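Local coordinates for protein ABC transporter (Thermotoga maritima, PDB 1JI0) that binds ATP and probably hydrolyses it to help drive the uptake of branched-chain amino acids across the membrane, at residues Leu200-Tyr210 with Glu220-Asp228. Residues are numbered along the deposited sequence; the frame is centred on the assembly and turned at random.
Sequences LGALKVAHYGY and EGKASELLD
Gly209 and Gly221 clasp each other through two backbone hydrogen bonds, Gly209 N to Gly221 O at 2.9 Å and Gly221 N to Gly209 O at 3.0 Å. A third, nearly straight bond runs from Ala223 N to His207 O (3.0 Å). Glycine suits both strand positions: a side chain on Gly209 would run into Leu226 CD1, and at the backbone angles of Gly221 (phi 153°) a CB would be jammed against the carbonyl O of Glu220.

Polar side chains meet beside this pair. A chi1 of -160°, which sets CG opposite the backbone N, carries the Tyr208 ring back across the neighbouring strand, one face over the peptide of Gly221. Its hydroxyl gives a very short bond, Tyr208 OH to Glu220 OE2 2.5 Å, the carboxylate standing almost perpendicular to the ring. A water links the same oxygen to Tyr210 OH, which is also bonded to Lys28 N. A leucine in place of Tyr208 would probably leave Glu220 OE2 without its hydroxyl partner and take the flat ring off the Gly221 peptide.

Strands 208-213 and 216-222 form the antiparallel hairpin at one edge of the mixed sheet of the ABC ATPase core; strand 34-38, which leads into the Walker A loop, flanks the hairpin's inner strand. Lys222 is the N-cap of helix 223-227, whose start therefore follows the hairpin directly.

That helix packs against helix 199-205, the short segments running at 140° to each other. Ala223 CB lies 3.0 Å from Ala206 O, and Ala223 CB is 3.2 Å from Leu203 O, backbone carbonyls that suit a small residue. Apolar packing falls mainly to leucines: Leu203 slides past Leu227 in the opposite direction, Leu203 CB to Leu227 CD2 3.7 Å, and crosses Leu226 at about a right angle, while Leu237 touches both Leu200 and Leu227.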
loop_
_atom_site.group_PDB
_atom_site.type_symbol
_atom_site.label_atom_id
_atom_site.label_comp_id
_atom_site.label_asym_id
_atom_site.label_seq_id
_atom_site.Cartn_x
_atom_site.Cartn_y
_atom_site.Cartn_z
ATOM N N LEU A 200 7.434 4.011 -13.009
ATOM C CA LEU A 200 8.257 2.945 -13.572
ATOM C C LEU A 200 8.426 1.802 -12.569
ATOM O O LEU A 200 8.108 0.652 -12.857
ATOM C CB LEU A 200 9.631 3.497 -13.966
ATOM C CG LEU A 200 10.584 2.497 -14.627
ATOM C CD1 LEU A 200 9.913 1.881 -15.852
ATOM C CD2 LEU A 200 11.874 3.202 -15.017
ATOM N N GLY A 201 8.929 2.121 -11.382
ATOM C CA GLY A 201 9.126 1.089 -10.380
ATOM C C GLY A 201 7.837 0.373 -10.035
ATOM O O GLY A 201 7.813 -0.850 -9.929
ATOM N N ALA A 202 6.760 1.137 -9.877
ATOM C CA ALA A 202 5.463 0.573 -9.533
ATOM C C ALA A 202 4.919 -0.356 -10.619
ATOM O O ALA A 202 4.490 -1.479 -10.333
ATOM C CB ALA A 202 4.456 1.704 -9.260
ATOM N N LEU A 203 4.924 0.116 -11.863
ATOM C CA LEU A 203 4.419 -0.695 -12.966
ATOM C C LEU A 203 5.257 -1.949 -13.222
ATOM O O LEU A 203 4.733 -2.962 -13.693
ATOM C CB LEU A 203 4.326 0.143 -14.240
ATOM C CG LEU A 203 3.197 1.177 -14.232
ATOM C CD1 LEU A 203 3.300 2.069 -15.469
ATOM C CD2 LEU A 203 1.849 0.453 -14.177
ATOM N N LYS A 204 6.549 -1.896 -12.914
ATOM C CA LYS A 204 7.411 -3.060 -13.117
ATOM C C LYS A 204 7.101 -4.218 -12.165
ATOM O O LYS A 204 7.346 -5.383 -12.493
ATOM C CB LYS A 204 8.883 -2.657 -12.982
ATOM C CG LYS A 204 9.356 -1.724 -14.090
ATOM C CD LYS A 204 10.771 -1.202 -13.848
ATOM C CE LYS A 204 11.810 -2.301 -13.968
ATOM N NZ LYS A 204 13.178 -1.746 -13.783
ATOM N N VAL A 205 6.559 -3.918 -10.989
ATOM C CA VAL A 205 6.244 -4.982 -10.037
ATOM C C VAL A 205 4.772 -5.351 -9.984
ATOM O O VAL A 205 4.419 -6.434 -9.532
ATOM C CB VAL A 205 6.701 -4.623 -8.599
ATOM C CG1 VAL A 205 8.189 -4.403 -8.583
ATOM C CG2 VAL A 205 5.951 -3.394 -8.089
ATOM N N ALA A 206 3.918 -4.461 -10.471
ATOM C CA ALA A 206 2.484 -4.693 -10.434
ATOM C C ALA A 206 1.929 -5.604 -11.521
ATOM O O ALA A 206 2.532 -5.783 -12.581
ATOM C CB ALA A 206 1.748 -3.354 -10.473
ATOM N N HIS A 207 0.767 -6.182 -11.236
ATOM C CA HIS A 207 0.072 -7.025 -12.193
ATOM C C HIS A 207 -0.844 -6.148 -13.025
ATOM O O HIS A 207 -0.999 -6.351 -14.233
ATOM C CB HIS A 207 -0.789 -8.070 -11.484
ATOM C CG HIS A 207 0.002 -9.080 -10.718
ATOM N ND1 HIS A 207 0.364 -8.898 -9.401
ATOM C CD2 HIS A 207 0.547 -10.258 -11.100
ATOM C CE1 HIS A 207 1.102 -9.920 -9.004
ATOM N NE2 HIS A 207 1.229 -10.760 -10.018
ATOM N N TYR A 208 -1.447 -5.166 -12.361
ATOM C CA TYR A 208 -2.408 -4.275 -13.000
ATOM C C TYR A 208 -2.186 -2.862 -12.495
ATOM O O TYR A 208 -1.737 -2.669 -11.366
ATOM C CB TYR A 208 -3.821 -4.732 -12.637
ATOM C CG TYR A 208 -4.907 -4.247 -13.565
ATOM C CD1 TYR A 208 -5.199 -4.935 -14.741
ATOM C CD2 TYR A 208 -5.646 -3.102 -13.264
ATOM C CE1 TYR A 208 -6.208 -4.499 -15.598
ATOM C CE2 TYR A 208 -6.656 -2.651 -14.111
ATOM C CZ TYR A 208 -6.933 -3.355 -15.276
ATOM O OH TYR A 208 -7.944 -2.924 -16.110
ATOM N N GLY A 209 -2.509 -1.878 -13.326
ATOM C CA GLY A 209 -2.328 -0.497 -12.922
ATOM C C GLY A 209 -3.476 0.413 -13.317
ATOM O O GLY A 209 -4.235 0.115 -14.244
ATOM N N TYR A 210 -3.593 1.531 -12.606
ATOM C CA TYR A 210 -4.618 2.534 -12.865
ATOM C C TYR A 210 -3.918 3.894 -12.883
ATOM O O TYR A 210 -3.129 4.202 -11.993
ATOM C CB TYR A 210 -5.675 2.538 -11.759
ATOM C CG TYR A 210 -6.552 1.316 -11.699
ATOM C CD1 TYR A 210 -6.179 0.195 -10.961
ATOM C CD2 TYR A 210 -7.777 1.287 -12.371
ATOM C CE1 TYR A 210 -7.010 -0.928 -10.891
ATOM C CE2 TYR A 210 -8.604 0.175 -12.307
ATOM C CZ TYR A 210 -8.217 -0.925 -11.570
ATOM O OH TYR A 210 -9.034 -2.027 -11.529
ATOM N N GLU A 220 -6.271 2.257 -17.591
ATOM C CA GLU A 220 -6.024 1.155 -16.674
ATOM C C GLU A 220 -5.685 -0.058 -17.524
ATOM O O GLU A 220 -5.953 -0.071 -18.731
ATOM C CB GLU A 220 -7.257 0.870 -15.805
ATOM C CG GLU A 220 -8.461 0.374 -16.578
ATOM C CD GLU A 220 -9.599 -0.070 -15.682
ATOM O OE1 GLU A 220 -10.401 0.788 -15.251
ATOM O OE2 GLU A 220 -9.686 -1.281 -15.397
ATOM N N GLY A 221 -5.070 -1.063 -16.910
ATOM C CA GLY A 221 -4.735 -2.265 -17.650
ATOM C C GLY A 221 -3.550 -3.012 -17.094
ATOM O O GLY A 221 -2.905 -2.553 -16.161
ATOM N N LYS A 222 -3.277 -4.178 -17.669
ATOM C CA LYS A 222 -2.144 -5.004 -17.274
ATOM C C LYS A 222 -0.916 -4.100 -17.213
ATOM O O LYS A 222 -0.692 -3.284 -18.111
ATOM C CB LYS A 222 -1.948 -6.116 -18.313
ATOM C CG LYS A 222 -0.763 -7.024 -18.063
ATOM C CD LYS A 222 -0.744 -8.163 -19.079
ATOM C CE LYS A 222 0.439 -9.091 -18.852
ATOM N NZ LYS A 222 0.451 -10.193 -19.859
ATOM N N ALA A 223 -0.128 -4.235 -16.148
ATOM C CA ALA A 223 1.055 -3.401 -15.959
ATOM C C ALA A 223 2.037 -3.390 -17.126
ATOM O O ALA A 223 2.478 -2.328 -17.557
ATOM C CB ALA A 223 1.784 -3.817 -14.678
ATOM N N SER A 224 2.386 -4.569 -17.634
ATOM C CA SER A 224 3.333 -4.649 -18.739
ATOM C C SER A 224 2.829 -3.858 -19.943
ATOM O O SER A 224 3.616 -3.234 -20.652
ATOM C CB SER A 224 3.575 -6.105 -19.126
ATOM O OG SER A 224 2.381 -6.721 -19.574
ATOM N N GLU A 225 1.516 -3.873 -20.161
ATOM C CA GLU A 225 0.922 -3.136 -21.272
ATOM C C GLU A 225 0.943 -1.613 -21.064
ATOM O O GLU A 225 1.148 -0.851 -22.011
ATOM C CB GLU A 225 -0.505 -3.632 -21.506
ATOM C CG GLU A 225 -0.526 -4.920 -22.300
ATOM C CD GLU A 225 -1.880 -5.595 -22.325
ATOM O OE1 GLU A 225 -2.915 -4.892 -22.315
ATOM O OE2 GLU A 225 -1.904 -6.845 -22.372
ATOM N N LEU A 226 0.735 -1.160 -19.831
ATOM C CA LEU A 226 0.773 0.271 -19.561
ATOM C C LEU A 226 2.181 0.817 -19.820
ATOM O O LEU A 226 2.343 1.958 -20.243
ATOM C CB LEU A 226 0.352 0.545 -18.118
ATOM C CG LEU A 226 -1.110 0.198 -17.819
ATOM C CD1 LEU A 226 -1.419 0.440 -16.350
ATOM C CD2 LEU A 226 -2.015 1.054 -18.711
ATOM N N LEU A 227 3.194 -0.006 -19.571
ATOM C CA LEU A 227 4.582 0.392 -19.794
ATOM C C LEU A 227 4.871 0.601 -21.285
ATOM O O LEU A 227 5.789 1.336 -21.651
ATOM C CB LEU A 227 5.528 -0.675 -19.236
ATOM C CG LEU A 227 5.692 -0.686 -17.717
ATOM C CD1 LEU A 227 6.435 -1.934 -17.291
ATOM C CD2 LEU A 227 6.433 0.556 -17.285
ATOM N N ASP A 228 4.086 -0.047 -22.137
ATOM C CA ASP A 228 4.262 0.085 -23.576
ATOM C C ASP A 228 3.310 1.094 -24.188
ATOM O O ASP A 228 3.341 1.327 -25.394
ATOM C CB ASP A 228 4.084 -1.262 -24.267
ATOM C CG ASP A 228 5.330 -2.113 -24.197
ATOM O OD1 ASP A 228 6.433 -1.561 -24.390
ATOM O OD2 ASP A 228 5.212 -3.331 -23.961
HETATM O O HOH W 1 2.133 -6.687 -15.696
HETATM O O HOH W 2 -10.959 -2.283 -13.213
#